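Local coordinates for protein 6-phospho-beta-glucosidase BglT (Thermotoga maritima, PDB 1UP7) that hydrolyses cellobiose 6'-phosphate to glucose 6-phosphate and glucose, using one NAD(+) and one manganese ion in each subunit, at residues K43-V47 / F275-R279; F50-L54 / Y278-I284; I270-L274 / E287-R291. All coordinates share one frame; numbering follows the deposited sequence.

Contact 1: residues K43-V47 / F275-R279; sequences KQKIV and FEKYR. With NAD (nicotinamide-adenine-dinucleotide), chain I.
The side chain of K43 lies across the end of the F275 ring at about a right angle, and this crossing, with buried V47 and Y278 beside it, forms the close-packed part of this contact between helix 41-55 and helix 263-278. K43 lies against the CE1-CZ end of the ring: CG stands 3.7 Å from F275 CE1, CE 3.8 Å from F275 CZ, and NZ approaches CZ obliquely. CG is anti to the backbone N (chi1 -168°), and bends further along the chain bring NZ to the ring's CZ end, beside the cofactor ribose. V47 CG2 sits at the edge of the same ring, near its plane, although the modelled separation is too short to be trusted. The same methyl lies 4.1 Å from Y278 CD2. Y278 itself has its hydroxyl held by the backbone oxygen of S13.

I46 points at the other segment and is well covered, with CG2 4.1 Å from Y278 CB. It borders the looser solvent side, where its CD1 touches exposed R279 at NH1 (3.6 Å). That guanidinium is turned side-on to E276 of its own segment, where NE and NH2 both grip OE2, NE at 2.9 Å.

Helix 41-55 belongs to the Rossmann-like NAD-binding part of the chain, and helix 263-278 to the C-terminal region. No hydrogen bond links these segments directly. K43 NZ makes a weak one to NAD O3B (3.4 Å) and another to G11 O. Its ammonium thus borders both F275 and the cofactor, consistent with helix packing and NAD binding sharing one side chain.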
loop_
_atom_site.group_PDB
_atom_site.type_symbol
_atom_site.label_atom_id
_atom_site.label_comp_id
_atom_site.label_asym_id
_atom_site.label_seq_id
_atom_site.Cartn_x
_atom_site.Cartn_y
_atom_site.Cartn_z
ATOM N N LYS A 43 -19.445 31.282 35.017
ATOM C CA LYS A 43 -18.759 30.095 35.496
ATOM C C LYS A 43 -17.247 30.244 35.297
ATOM O O LYS A 43 -16.469 29.962 36.207
ATOM C CB LYS A 43 -19.295 28.858 34.805
ATOM C CG LYS A 43 -18.857 27.545 35.441
ATOM C CD LYS A 43 -18.551 26.543 34.352
ATOM C CE LYS A 43 -19.258 25.207 34.511
ATOM N NZ LYS A 43 -18.349 24.121 33.907
ATOM N N GLN A 44 -16.834 30.707 34.125
ATOM C CA GLN A 44 -15.423 30.854 33.841
ATOM C C GLN A 44 -14.733 31.872 34.779
ATOM O O GLN A 44 -13.581 31.671 35.195
ATOM C CB GLN A 44 -15.212 31.214 32.396
ATOM C CG GLN A 44 -13.812 31.607 32.111
ATOM C CD GLN A 44 -13.561 31.775 30.656
ATOM O OE1 GLN A 44 -12.963 30.908 30.026
ATOM N NE2 GLN A 44 -14.020 32.873 30.104
ATOM N N LYS A 45 -15.448 32.939 35.123
ATOM C CA LYS A 45 -14.889 34.011 35.934
ATOM C C LYS A 45 -14.450 33.512 37.321
ATOM O O LYS A 45 -13.393 33.900 37.821
ATOM C CB LYS A 45 -15.891 35.158 36.056
ATOM C CG LYS A 45 -15.609 36.170 37.162
ATOM C CD LYS A 45 -14.585 37.211 36.698
ATOM C CE LYS A 45 -14.535 38.401 37.676
ATOM N NZ LYS A 45 -13.189 39.059 37.643
ATOM N N ILE A 46 -15.259 32.648 37.934
ATOM C CA ILE A 46 -14.895 32.033 39.211
ATOM C C ILE A 46 -13.612 31.215 39.057
ATOM O O ILE A 46 -12.688 31.361 39.853
ATOM C CB ILE A 46 -16.041 31.143 39.781
ATOM C CG1 ILE A 46 -17.181 32.001 40.341
ATOM C CG2 ILE A 46 -15.528 30.183 40.867
ATOM C CD1 ILE A 46 -18.570 31.344 40.109
ATOM N N VAL A 47 -13.548 30.388 38.024
ATOM C CA VAL A 47 -12.386 29.554 37.796
ATOM C C VAL A 47 -11.130 30.376 37.491
ATOM O O VAL A 47 -10.073 30.104 38.058
ATOM C CB VAL A 47 -12.664 28.498 36.701
ATOM C CG1 VAL A 47 -11.432 27.645 36.473
ATOM C CG2 VAL A 47 -13.862 27.647 37.081
ATOM N N PHE A 275 -16.811 24.003 42.213
ATOM C CA PHE A 275 -17.011 25.425 41.945
ATOM C C PHE A 275 -17.209 26.278 43.177
ATOM O O PHE A 275 -16.683 27.391 43.261
ATOM C CB PHE A 275 -18.035 25.675 40.844
ATOM C CG PHE A 275 -17.488 25.327 39.483
ATOM C CD1 PHE A 275 -16.740 26.249 38.760
ATOM C CD2 PHE A 275 -17.646 24.044 38.962
ATOM C CE1 PHE A 275 -16.208 25.891 37.511
ATOM C CE2 PHE A 275 -17.122 23.699 37.739
ATOM C CZ PHE A 275 -16.397 24.615 37.013
ATOM N N GLU A 276 -17.922 25.736 44.152
ATOM C CA GLU A 276 -18.046 26.389 45.452
ATOM C C GLU A 276 -16.699 26.549 46.166
ATOM O O GLU A 276 -16.424 27.595 46.759
ATOM C CB GLU A 276 -19.043 25.652 46.352
ATOM C CG GLU A 276 -20.486 26.110 46.161
ATOM C CD GLU A 276 -20.597 27.627 45.975
ATOM O OE1 GLU A 276 -20.411 28.376 46.985
ATOM O OE2 GLU A 276 -20.836 28.062 44.809
ATOM N N LYS A 277 -15.870 25.510 46.109
ATOM C CA LYS A 277 -14.528 25.568 46.678
ATOM C C LYS A 277 -13.632 26.557 45.923
ATOM O O LYS A 277 -12.836 27.247 46.539
ATOM C CB LYS A 277 -13.878 24.186 46.684
ATOM C CG LYS A 277 -14.086 23.420 47.970
ATOM C CD LYS A 277 -14.193 21.921 47.706
ATOM C CE LYS A 277 -14.346 21.116 49.021
ATOM N NZ LYS A 277 -14.181 19.661 48.726
ATOM N N TYR A 278 -13.754 26.627 44.593
ATOM C CA TYR A 278 -12.895 27.534 43.821
ATOM C C TYR A 278 -13.099 29.026 44.168
ATOM O O TYR A 278 -12.230 29.844 43.895
ATOM C CB TYR A 278 -13.035 27.326 42.313
ATOM C CG TYR A 278 -12.507 26.026 41.746
ATOM C CD1 TYR A 278 -11.661 25.194 42.471
ATOM C CD2 TYR A 278 -12.894 25.621 40.482
ATOM C CE1 TYR A 278 -11.204 23.994 41.925
ATOM C CE2 TYR A 278 -12.465 24.446 39.945
ATOM C CZ TYR A 278 -11.612 23.629 40.655
ATOM O OH TYR A 278 -11.177 22.448 40.062
ATOM N N ARG A 279 -14.236 29.366 44.778
ATOM C CA ARG A 279 -14.527 30.730 45.225
ATOM C C ARG A 279 -13.450 31.275 46.165
ATOM O O ARG A 279 -13.048 32.445 46.040
ATOM C CB ARG A 279 -15.888 30.795 45.947
ATOM C CG ARG A 279 -17.127 30.705 45.022
ATOM C CD ARG A 279 -18.423 31.288 45.623
ATOM N NE ARG A 279 -19.615 30.736 44.964
ATOM C CZ ARG A 279 -20.249 31.278 43.905
ATOM N NH1 ARG A 279 -19.829 32.418 43.354
ATOM N NH2 ARG A 279 -21.319 30.666 43.394
HETATM P PA NAD I . -17.297 20.727 31.189
HETATM O O1A NAD I . -18.738 20.410 31.138
HETATM O O2A NAD I . -16.806 21.390 32.494
HETATM O O5B NAD I . -17.055 21.709 29.924
HETATM C C5B NAD I . -15.944 22.567 29.910
HETATM C C4B NAD I . -16.375 23.983 29.553
HETATM O O4B NAD I . -16.724 24.067 28.173
HETATM C C3B NAD I . -17.574 24.511 30.330
HETATM O O3B NAD I . -17.144 25.631 31.089
HETATM C C2B NAD I . -18.584 24.923 29.257
HETATM O O2B NAD I . -19.249 26.128 29.579
HETATM C C1B NAD I . -17.663 25.142 28.070
HETATM N N9A NAD I . -18.305 25.075 26.760
HETATM C C8A NAD I . -19.360 24.295 26.327
HETATM N N7A NAD I . -19.540 24.581 25.019
HETATM C C5A NAD I . -18.614 25.464 24.601
HETATM C C6A NAD I . -18.358 26.093 23.389
HETATM N N6A NAD I . -19.094 25.854 22.309
HETATM N N1A NAD I . -17.309 27.001 23.306
HETATM C C2A NAD I . -16.540 27.289 24.421
HETATM N N3A NAD I . -16.823 26.683 25.621
HETATM C C4A NAD I . -17.839 25.794 25.701
HETATM O O3 NAD I . -16.536 19.332 30.935
HETATM P PN NAD I . -15.031 18.926 31.306
HETATM O O1N NAD I . -15.203 17.766 32.216
HETATM O O2N NAD I . -14.203 20.045 31.702
HETATM O O5D NAD I . -14.404 18.450 29.915
HETATM C C5D NAD I . -14.507 19.165 28.697
HETATM C C4D NAD I . -14.191 18.194 27.548
HETATM O O4D NAD I . -12.872 17.654 27.627
HETATM C C3D NAD I . -15.122 16.991 27.543
HETATM O O3D NAD I . -15.425 16.758 26.201
HETATM C C2D NAD I . -14.290 15.850 28.121
HETATM O O2D NAD I . -14.646 14.556 27.666
HETATM C C1D NAD I . -12.865 16.232 27.789
HETATM N N1N NAD I . -12.000 16.023 28.953
HETATM C C2N NAD I . -11.247 17.115 29.323
HETATM C C3N NAD I . -10.390 17.064 30.394
HETATM C C7N NAD I . -9.609 18.307 30.754
HETATM O O7N NAD I . -8.232 18.277 31.080
HETATM N N7N NAD I . -10.260 19.481 30.748
HETATM C C4N NAD I . -10.310 15.861 31.100
HETATM C C5N NAD I . -11.067 14.730 30.734
HETATM C C6N NAD I . -11.925 14.827 29.637
#

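Contact 2: residues F50-L54 / Y278-I284; sequences FVKRL and YRTAVEI
R53 NH2 grips two backbone oxygens of segment 278-284: A281 O at 2.7 Å, with an N-H...O angle of 157°, and Y278 O at 3.0 Å. Both acceptors lie at the guanidinium edge, 9° out of its plane, but the carbonyls are used differently. The donor is tilted modestly from the carbonyl plane of A281 and stands well above that of Y278. NE adds a weak bond to A281 O, so this oxygen is met side-on by two nitrogens. Bends at chi2 and chi3 fold the arginine back until one guanidinium face lies over F50 CA.

The charge thus bridges two carbonyls of an irregular segment, pinning it to helix 41-55 of the Rossmann-type nucleotide-binding domain at the surface, away from the annotated sites.

Beneath these bonds F50 fills the buried side. Its ring runs near parallel to that of Y278, planes at 23° and centroids 5.0 Å apart, but slid so far that the rings barely overlap. F50 CE1 meets the A281 methyl at 3.6 Å, while the backbone of V282 and I284 passes along the ring edge. Farther out, L54 CD1 lies over one F50 face, toward its rim, and 4.3 Å from I284 CG1.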
loop_
_atom_site.group_PDB
_atom_site.type_symbol
_atom_site.label_atom_id
_atom_site.label_comp_id
_atom_site.label_asym_id
_atom_site.label_seq_id
_atom_site.Cartn_x
_atom_site.Cartn_y
_atom_site.Cartn_z
ATOM N N PHE A 50 -9.652 32.162 40.509
ATOM C CA PHE A 50 -8.847 31.183 41.229
ATOM C C PHE A 50 -7.497 30.964 40.511
ATOM O O PHE A 50 -6.449 30.980 41.158
ATOM C CB PHE A 50 -9.639 29.879 41.438
ATOM C CG PHE A 50 -8.857 28.745 42.080
ATOM C CD1 PHE A 50 -8.023 28.955 43.172
ATOM C CD2 PHE A 50 -9.005 27.446 41.611
ATOM C CE1 PHE A 50 -7.322 27.888 43.772
ATOM C CE2 PHE A 50 -8.320 26.381 42.213
ATOM C CZ PHE A 50 -7.469 26.610 43.286
ATOM N N VAL A 51 -7.530 30.813 39.189
ATOM C CA VAL A 51 -6.317 30.708 38.381
ATOM C C VAL A 51 -5.327 31.842 38.638
ATOM O O VAL A 51 -4.129 31.573 38.845
ATOM C CB VAL A 51 -6.620 30.594 36.846
ATOM C CG1 VAL A 51 -5.333 30.760 36.016
ATOM C CG2 VAL A 51 -7.272 29.286 36.542
ATOM N N LYS A 52 -5.828 33.086 38.642
ATOM C CA LYS A 52 -5.002 34.274 38.888
ATOM C C LYS A 52 -4.308 34.198 40.235
ATOM O O LYS A 52 -3.166 34.652 40.391
ATOM C CB LYS A 52 -5.833 35.562 38.833
ATOM C CG LYS A 52 -6.194 36.039 37.434
ATOM C CD LYS A 52 -6.714 37.460 37.462
ATOM C CE LYS A 52 -7.169 37.915 36.068
ATOM N NZ LYS A 52 -8.662 37.859 35.799
ATOM N N ARG A 53 -5.006 33.648 41.219
ATOM C CA ARG A 53 -4.454 33.471 42.563
ATOM C C ARG A 53 -3.291 32.453 42.532
ATOM O O ARG A 53 -2.304 32.625 43.238
ATOM C CB ARG A 53 -5.538 32.988 43.512
ATOM C CG ARG A 53 -5.879 33.895 44.672
ATOM C CD ARG A 53 -7.365 34.057 44.993
ATOM N NE ARG A 53 -8.076 32.798 45.241
ATOM C CZ ARG A 53 -9.285 32.490 44.732
ATOM N NH1 ARG A 53 -9.935 33.329 43.952
ATOM N NH2 ARG A 53 -9.852 31.333 45.019
ATOM N N LEU A 54 -3.400 31.409 41.708
ATOM C CA LEU A 54 -2.334 30.412 41.586
ATOM C C LEU A 54 -1.146 30.873 40.745
ATOM O O LEU A 54 -0.013 30.458 41.001
ATOM C CB LEU A 54 -2.826 29.069 40.994
ATOM C CG LEU A 54 -3.948 28.284 41.678
ATOM C CD1 LEU A 54 -4.689 27.457 40.663
ATOM C CD2 LEU A 54 -3.441 27.432 42.848
ATOM N N TYR A 278 -13.754 26.627 44.593
ATOM C CA TYR A 278 -12.895 27.534 43.821
ATOM C C TYR A 278 -13.099 29.026 44.168
ATOM O O TYR A 278 -12.230 29.844 43.895
ATOM C CB TYR A 278 -13.035 27.326 42.313
ATOM C CG TYR A 278 -12.507 26.026 41.746
ATOM C CD1 TYR A 278 -11.661 25.194 42.471
ATOM C CD2 TYR A 278 -12.894 25.621 40.482
ATOM C CE1 TYR A 278 -11.204 23.994 41.925
ATOM C CE2 TYR A 278 -12.465 24.446 39.945
ATOM C CZ TYR A 278 -11.612 23.629 40.655
ATOM O OH TYR A 278 -11.177 22.448 40.062
ATOM N N ARG A 279 -14.236 29.366 44.778
ATOM C CA ARG A 279 -14.527 30.730 45.225
ATOM C C ARG A 279 -13.450 31.275 46.165
ATOM O O ARG A 279 -13.048 32.445 46.040
ATOM C CB ARG A 279 -15.888 30.795 45.947
ATOM C CG ARG A 279 -17.127 30.705 45.022
ATOM C CD ARG A 279 -18.423 31.288 45.623
ATOM N NE ARG A 279 -19.615 30.736 44.964
ATOM C CZ ARG A 279 -20.249 31.278 43.905
ATOM N NH1 ARG A 279 -19.829 32.418 43.354
ATOM N NH2 ARG A 279 -21.319 30.666 43.394
ATOM N N THR A 280 -13.007 30.437 47.121
ATOM C CA THR A 280 -12.006 30.837 48.126
ATOM C C THR A 280 -10.684 30.067 48.100
ATOM O O THR A 280 -9.748 30.463 48.769
ATOM C CB THR A 280 -12.551 30.740 49.579
ATOM O OG1 THR A 280 -13.015 29.404 49.832
ATOM C CG2 THR A 280 -13.777 31.625 49.791
ATOM N N ALA A 281 -10.593 28.969 47.359
ATOM C CA ALA A 281 -9.399 28.122 47.413
ATOM C C ALA A 281 -8.092 28.896 47.157
ATOM O O ALA A 281 -8.029 29.764 46.271
ATOM C CB ALA A 281 -9.538 26.964 46.436
ATOM N N VAL A 282 -7.057 28.570 47.938
ATOM C CA VAL A 282 -5.703 29.081 47.695
ATOM C C VAL A 282 -4.832 28.034 46.991
ATOM O O VAL A 282 -3.796 28.354 46.379
ATOM C CB VAL A 282 -4.991 29.581 49.004
ATOM C CG1 VAL A 282 -5.575 30.915 49.469
ATOM C CG2 VAL A 282 -5.066 28.547 50.141
ATOM N N GLU A 283 -5.264 26.782 47.071
ATOM C CA GLU A 283 -4.523 25.664 46.491
ATOM C C GLU A 283 -5.540 24.736 45.840
ATOM O O GLU A 283 -6.710 24.760 46.222
ATOM C CB GLU A 283 -3.715 24.956 47.611
ATOM C CG GLU A 283 -2.285 24.529 47.228
ATOM C CD GLU A 283 -1.308 25.692 47.057
ATOM O OE1 GLU A 283 -0.883 26.285 48.094
ATOM O OE2 GLU A 283 -0.958 26.006 45.882
ATOM N N ILE A 284 -5.117 23.954 44.846
ATOM C CA ILE A 284 -6.017 23.022 44.158
ATOM C C ILE A 284 -6.587 21.990 45.143
ATOM O O ILE A 284 -5.820 21.325 45.856
ATOM C CB ILE A 284 -5.287 22.348 42.973
ATOM C CG1 ILE A 284 -4.760 23.430 42.022
ATOM C CG2 ILE A 284 -6.226 21.376 42.225
ATOM C CD1 ILE A 284 -3.924 22.927 40.876
#

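Contact 3: residues I270-L274 / E287-R291; sequences IEKEL and ELTKR. With G6P (6-O-phosphono-alpha-D-glucopyranose), chain J; NAD (nicotinamide-adenine-dinucleotide), chain I.
R291 runs from the I270 side chain to the phosphate of glucose 6-phosphate (G6P) and the nicotinamide-side phosphate of NAD, and nearly every atom of it has a partner. CB lies 3.9 Å from G6P O1P. CG and CD then pass the I270 methyl, CD at 3.5 Å from I270 CG2; bends at chi2 (-86°) and chi3 curl the chain round this methyl and bring the guanidinium to the ligands. NE donates to G6P O1P at 2.9 Å. NH2 reaches G6P O3P at 2.6 Å and also bonds NAD O1N. NH1 completes the set, donating to that same O1N and forming a salt bridge with E271 OE2 at 3.4 Å. The sugar phosphorus lies at the guanidinium edge in its plane, whereas the E271 carboxylate and R291 guanidinium planes are 41° apart.

Behind the arginine the segments pack more simply. L274 CD1 meets L288 CD1 at 3.8 Å, its CD2 rests on E287 CG, and K290 CE crosses I270 CG1 obliquely at 4.0 Å. On the outer side the carboxylates of E273 and E287 come close, with planes nearly perpendicular; K277 pairs with E287 and probably eases the repulsion.

With an alanine at R291, the two phosphates would probably lose the cation they share, and E271 its salt-bridge partner in this segment. R263 and R89 also bind glucose 6-phosphate. One planar cation spanning the sugar phosphate and a cofactor phosphate implies that this turn helps set the two ligands side by side, with E271 likely offsetting part of the positive charge.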
loop_
_atom_site.group_PDB
_atom_site.type_symbol
_atom_site.label_atom_id
_atom_site.label_comp_id
_atom_site.label_asym_id
_atom_site.label_seq_id
_atom_site.Cartn_x
_atom_site.Cartn_y
_atom_site.Cartn_z
ATOM N N ILE A 270 -20.222 16.616 41.662
ATOM C CA ILE A 270 -18.811 16.850 41.913
ATOM C C ILE A 270 -18.437 18.280 41.485
ATOM O O ILE A 270 -17.794 19.024 42.231
ATOM C CB ILE A 270 -17.984 15.806 41.131
ATOM C CG1 ILE A 270 -18.027 14.444 41.847
ATOM C CG2 ILE A 270 -16.553 16.314 40.827
ATOM C CD1 ILE A 270 -17.947 13.280 40.840
ATOM N N GLU A 271 -18.861 18.655 40.281
ATOM C CA GLU A 271 -18.562 19.963 39.733
ATOM C C GLU A 271 -19.137 21.114 40.565
ATOM O O GLU A 271 -18.485 22.147 40.741
ATOM C CB GLU A 271 -19.085 20.044 38.316
ATOM C CG GLU A 271 -18.021 19.704 37.280
ATOM C CD GLU A 271 -18.326 20.352 35.943
ATOM O OE1 GLU A 271 -19.240 21.237 35.905
ATOM O OE2 GLU A 271 -17.658 19.974 34.931
ATOM N N LYS A 272 -20.350 20.946 41.079
ATOM C CA LYS A 272 -20.956 21.991 41.885
ATOM C C LYS A 272 -20.217 22.193 43.207
ATOM O O LYS A 272 -20.195 23.317 43.724
ATOM C CB LYS A 272 -22.442 21.730 42.174
ATOM N N GLU A 273 -19.653 21.113 43.764
ATOM C CA GLU A 273 -18.823 21.186 44.971
ATOM C C GLU A 273 -17.454 21.810 44.653
ATOM O O GLU A 273 -16.921 22.584 45.439
ATOM C CB GLU A 273 -18.624 19.799 45.593
ATOM C CG GLU A 273 -19.781 19.289 46.452
ATOM C CD GLU A 273 -19.801 17.752 46.596
ATOM O OE1 GLU A 273 -18.996 17.039 45.919
ATOM O OE2 GLU A 273 -20.631 17.235 47.384
ATOM N N LEU A 274 -16.884 21.468 43.506
ATOM C CA LEU A 274 -15.611 22.060 43.088
ATOM C C LEU A 274 -15.749 23.584 42.901
ATOM O O LEU A 274 -14.934 24.366 43.427
ATOM C CB LEU A 274 -15.076 21.379 41.827
ATOM C CG LEU A 274 -14.396 20.023 42.078
ATOM C CD1 LEU A 274 -14.120 19.315 40.775
ATOM C CD2 LEU A 274 -13.125 20.189 42.888
ATOM N N GLU A 287 -10.365 17.146 45.977
ATOM C CA GLU A 287 -11.593 16.667 45.333
ATOM C C GLU A 287 -11.570 16.692 43.807
ATOM O O GLU A 287 -12.406 16.039 43.172
ATOM C CB GLU A 287 -12.838 17.419 45.819
ATOM C CG GLU A 287 -14.054 17.175 44.915
ATOM C CD GLU A 287 -15.403 17.466 45.554
ATOM O OE1 GLU A 287 -15.476 17.855 46.749
ATOM O OE2 GLU A 287 -16.415 17.293 44.833
ATOM N N LEU A 288 -10.631 17.421 43.206
ATOM C CA LEU A 288 -10.475 17.345 41.751
ATOM C C LEU A 288 -9.952 15.974 41.268
ATOM O O LEU A 288 -9.992 15.681 40.069
ATOM C CB LEU A 288 -9.638 18.517 41.206
ATOM C CG LEU A 288 -9.465 18.695 39.692
ATOM C CD1 LEU A 288 -10.797 18.651 38.995
ATOM C CD2 LEU A 288 -8.788 20.013 39.396
ATOM N N THR A 289 -9.506 15.107 42.177
ATOM C CA THR A 289 -9.121 13.733 41.761
ATOM C C THR A 289 -10.334 12.808 41.553
ATOM O O THR A 289 -10.256 11.833 40.782
ATOM C CB THR A 289 -8.133 13.092 42.728
ATOM O OG1 THR A 289 -8.621 13.243 44.067
ATOM C CG2 THR A 289 -6.800 13.858 42.709
ATOM N N LYS A 290 -11.451 13.127 42.230
ATOM C CA LYS A 290 -12.759 12.490 41.973
ATOM C C LYS A 290 -13.155 12.493 40.493
ATOM O O LYS A 290 -14.026 11.723 40.067
ATOM C CB LYS A 290 -13.851 13.205 42.753
ATOM C CG LYS A 290 -13.887 12.841 44.221
ATOM C CD LYS A 290 -15.223 13.239 44.871
ATOM C CE LYS A 290 -16.319 12.164 44.680
ATOM N NZ LYS A 290 -17.401 12.330 45.731
ATOM N N ARG A 291 -12.531 13.374 39.704
ATOM C CA ARG A 291 -12.714 13.358 38.252
ATOM C C ARG A 291 -11.685 12.400 37.615
ATOM O O ARG A 291 -10.601 12.177 38.202
ATOM C CB ARG A 291 -12.568 14.777 37.677
ATOM C CG ARG A 291 -13.494 15.852 38.326
ATOM C CD ARG A 291 -14.912 15.977 37.723
ATOM N NE ARG A 291 -15.035 15.364 36.409
ATOM C CZ ARG A 291 -15.318 16.025 35.284
ATOM N NH1 ARG A 291 -15.536 17.343 35.304
ATOM N NH2 ARG A 291 -15.375 15.366 34.130
HETATM C C1 G6P J . -10.728 9.003 31.679
HETATM C C2 G6P J . -10.724 9.169 30.135
HETATM C C3 G6P J . -11.233 10.561 29.763
HETATM C C4 G6P J . -12.659 10.674 30.278
HETATM C C5 G6P J . -12.625 10.566 31.815
HETATM C C6 G6P J . -14.035 10.625 32.384
HETATM O O1 G6P J . -10.322 7.700 32.141
HETATM O O2 G6P J . -9.438 8.986 29.544
HETATM O O3 G6P J . -11.151 10.830 28.359
HETATM O O4 G6P J . -13.274 11.872 29.803
HETATM O O5 G6P J . -12.019 9.320 32.249
HETATM O O6 G6P J . -14.043 11.228 33.669
HETATM P P G6P J . -15.365 11.958 34.228
HETATM O O1P G6P J . -14.949 12.646 35.508
HETATM O O2P G6P J . -16.526 11.031 34.550
HETATM O O3P G6P J . -15.783 12.967 33.196
HETATM P PA NAD I . -17.297 20.727 31.189
HETATM O O1A NAD I . -18.738 20.410 31.138
HETATM O O2A NAD I . -16.806 21.390 32.494
HETATM O O5B NAD I . -17.055 21.709 29.924
HETATM C C5B NAD I . -15.944 22.567 29.910
HETATM C C4B NAD I . -16.375 23.983 29.553
HETATM O O4B NAD I . -16.724 24.067 28.173
HETATM C C3B NAD I . -17.574 24.511 30.330
HETATM O O3B NAD I . -17.144 25.631 31.089
HETATM C C2B NAD I . -18.584 24.923 29.257
HETATM O O2B NAD I . -19.249 26.128 29.579
HETATM C C1B NAD I . -17.663 25.142 28.070
HETATM N N9A NAD I . -18.305 25.075 26.760
HETATM C C8A NAD I . -19.360 24.295 26.327
HETATM N N7A NAD I . -19.540 24.581 25.019
HETATM C C5A NAD I . -18.614 25.464 24.601
HETATM C C6A NAD I . -18.358 26.093 23.389
HETATM N N6A NAD I . -19.094 25.854 22.309
HETATM N N1A NAD I . -17.309 27.001 23.306
HETATM C C2A NAD I . -16.540 27.289 24.421
HETATM N N3A NAD I . -16.823 26.683 25.621
HETATM C C4A NAD I . -17.839 25.794 25.701
HETATM O O3 NAD I . -16.536 19.332 30.935
HETATM P PN NAD I . -15.031 18.926 31.306
HETATM O O1N NAD I . -15.203 17.766 32.216
HETATM O O2N NAD I . -14.203 20.045 31.702
HETATM O O5D NAD I . -14.404 18.450 29.915
HETATM C C5D NAD I . -14.507 19.165 28.697
HETATM C C4D NAD I . -14.191 18.194 27.548
HETATM O O4D NAD I . -12.872 17.654 27.627
HETATM C C3D NAD I . -15.122 16.991 27.543
HETATM O O3D NAD I . -15.425 16.758 26.201
HETATM C C2D NAD I . -14.290 15.850 28.121
HETATM O O2D NAD I . -14.646 14.556 27.666
HETATM C C1D NAD I . -12.865 16.232 27.789
HETATM N N1N NAD I . -12.000 16.023 28.953
HETATM C C2N NAD I . -11.247 17.115 29.323
HETATM C C3N NAD I . -10.390 17.064 30.394
HETATM C C7N NAD I . -9.609 18.307 30.754
HETATM O O7N NAD I . -8.232 18.277 31.080
HETATM N N7N NAD I . -10.260 19.481 30.748
HETATM C C4N NAD I . -10.310 15.861 31.100
HETATM C C5N NAD I . -11.067 14.730 30.734
HETATM C C6N NAD I . -11.925 14.827 29.637
#

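Overall arrangement
Contacts 1 and 2 both use helix 41-55 and meet at Y278, their centres 8 Å apart: contact 1 is partly buried, contact 2 lies at the surface. Contact 3 is buried and local, joining helix 263-278 to the loop that follows it within the C-terminal region, whereas the other two cross between the family regions. Chemistry follows place. Contact 1 is mostly apolar and has no hydrogen bond between its segments, contact 2 relies on arginine-to-carbonyl bonds, and contact 3 gathers charge round phosphates. Contacts 1 and 3 both touch NAD, at the ribose and the pyrophosphate, and are tied by the K277-E287 salt bridge; Y278 OH also packs against L288.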